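Local coordinates for protein argonaute (Aquifex aeolicus, PDB 1YVU), which uses short single-stranded DNA guides to bind complementary RNA targets and cleaves them as a divalent-metal-dependent endonuclease, at residues A[183-188]-A[255-260]. Numbering follows the deposited sequence.
Sequences IRVKPI and LKPVLT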
# COMPACT_ATOMS: atom_id res chain seq x y z
N ILE A 183 10.23 9.11 -9.70
CA ILE A 183 10.53 9.80 -8.47
C ILE A 183 9.27 10.44 -7.94
O ILE A 183 8.63 11.24 -8.62
CB ILE A 183 11.70 10.81 -8.63
CG1 ILE A 183 13.00 10.02 -8.80
CG2 ILE A 183 11.81 11.74 -7.41
CD1 ILE A 183 14.23 10.86 -9.02
N ARG A 184 8.88 10.02 -6.74
CA ARG A 184 7.68 10.54 -6.09
C ARG A 184 8.00 11.93 -5.56
O ARG A 184 9.00 12.13 -4.87
CB ARG A 184 7.19 9.59 -4.97
CG ARG A 184 6.92 8.15 -5.44
CD ARG A 184 5.76 7.44 -4.72
NE ARG A 184 5.27 6.29 -5.51
CZ ARG A 184 4.35 5.40 -5.11
NH1 ARG A 184 3.79 5.48 -3.91
NH2 ARG A 184 3.98 4.43 -5.94
N VAL A 185 7.23 12.90 -6.04
CA VAL A 185 7.39 14.30 -5.64
C VAL A 185 6.09 14.84 -5.03
O VAL A 185 5.04 14.23 -5.15
CB VAL A 185 7.83 15.21 -6.83
CG1 VAL A 185 9.31 15.20 -6.98
CG2 VAL A 185 7.20 14.78 -8.13
N LYS A 186 6.19 15.98 -4.34
CA LYS A 186 5.03 16.61 -3.72
C LYS A 186 5.17 18.12 -3.74
O LYS A 186 6.25 18.64 -3.42
CB LYS A 186 4.88 16.18 -2.25
CG LYS A 186 3.70 16.87 -1.49
CD LYS A 186 4.09 17.32 -0.11
CE LYS A 186 3.00 18.10 0.55
NZ LYS A 186 3.50 18.62 1.82
N PRO A 187 4.09 18.84 -4.14
CA PRO A 187 4.05 20.32 -4.18
C PRO A 187 3.92 20.83 -2.73
O PRO A 187 3.27 20.17 -1.90
CB PRO A 187 2.79 20.61 -4.98
CG PRO A 187 2.65 19.41 -5.85
CD PRO A 187 2.97 18.29 -4.94
N ILE A 188 4.45 22.02 -2.43
CA ILE A 188 4.46 22.55 -1.06
C ILE A 188 3.16 22.63 -0.24
O ILE A 188 3.01 21.89 0.76
CB ILE A 188 5.34 23.84 -0.93
CG1 ILE A 188 6.79 23.49 -1.32
CG2 ILE A 188 5.32 24.39 0.52
CD1 ILE A 188 7.81 24.62 -1.20
N LEU A 255 8.22 21.70 -6.43
CA LEU A 255 8.25 20.27 -6.17
C LEU A 255 9.42 19.85 -5.31
O LEU A 255 10.56 20.22 -5.56
CB LEU A 255 8.26 19.47 -7.47
CG LEU A 255 6.99 19.54 -8.30
CD1 LEU A 255 7.24 19.04 -9.69
CD2 LEU A 255 5.92 18.74 -7.62
N LYS A 256 9.09 19.11 -4.26
CA LYS A 256 10.07 18.57 -3.35
C LYS A 256 9.93 17.05 -3.44
O LYS A 256 8.81 16.55 -3.53
CB LYS A 256 9.80 19.07 -1.92
CG LYS A 256 10.67 20.26 -1.46
CD LYS A 256 10.43 20.54 0.05
CE LYS A 256 11.48 21.46 0.71
NZ LYS A 256 11.52 21.27 2.22
N PRO A 257 11.05 16.31 -3.58
CA PRO A 257 11.05 14.84 -3.67
C PRO A 257 10.65 14.19 -2.38
O PRO A 257 10.84 14.75 -1.31
CB PRO A 257 12.49 14.51 -3.99
CG PRO A 257 12.88 15.66 -4.84
CD PRO A 257 12.34 16.83 -4.07
N VAL A 258 10.07 13.00 -2.50
CA VAL A 258 9.63 12.21 -1.35
C VAL A 258 10.52 10.94 -1.32
O VAL A 258 10.58 10.19 -2.31
CB VAL A 258 8.10 11.91 -1.48
CG1 VAL A 258 7.65 10.92 -0.43
CG2 VAL A 258 7.29 13.20 -1.31
N LEU A 259 11.22 10.73 -0.20
CA LEU A 259 12.17 9.62 -0.03
C LEU A 259 11.73 8.48 0.89
O LEU A 259 11.02 8.73 1.87
CB LEU A 259 13.50 10.15 0.50
CG LEU A 259 14.09 11.45 -0.06
CD1 LEU A 259 15.29 11.86 0.77
CD2 LEU A 259 14.45 11.29 -1.55
N THR A 260 12.21 7.27 0.58
CA THR A 260 11.98 6.00 1.34
C THR A 260 13.34 5.28 1.44
O THR A 260 14.33 5.79 0.91
CB THR A 260 10.90 5.04 0.66
OG1 THR A 260 9.70 5.76 0.39
CG2 THR A 260 10.53 3.84 1.58
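Leu255 reaches across to both Val185 and Pro187 with a single methyl, CD2. The leucine and the proline ring lie side by side and point the same way, CD2 standing 3.8 Å from CG of Pro187; the valine is met at a slant, with its CB 4.1 Å from CD2 of Leu255. Farther along the same face, CG1 of Val185 comes within 4.2 Å of CG of the Pro257 ring. The torsion chi1 of -86° sets that methyl anti to the valine's own carbonyl carbon, while CG2 leans toward Leu255. This apolar row faces inward: Leu169 of helix 169-175 touches Val185, Leu255 and Pro257, and Leu244 and Val242 of strand 240-244 close against Val185 and Leu255 respectively. Strands 184-187 and 255-257 run antiparallel in the small sheet of the PAZ domain, an SH3-like barrel, with 255-257 at the sheet's edge and 184-187 bonded on its far side to strand 194-201. Lys186 and Lys256 form the hydrogen-bonded pair: Lys186 N gives to Lys256 O at 2.8 Å, and Lys256 N returns a bond to Lys186 O at 3.0 Å. Both lysines occupy the other face and send their amines away from the partner strand, and each side chain touches Gln164 of strand 153-165 in linker L1. Past Pro257, Val258 N donates to Arg184 O at 2.7 Å, carrying the ladder beyond the Lys186–Lys256 pair. Val258 sets out toward 183-188, and its CG2 rests 3.9 Å from CB of Lys186. The end of Arg184 leads away from 255-260, its side chain about 7 Å from that of Asp683, a calcium ligand in the PIWI domain.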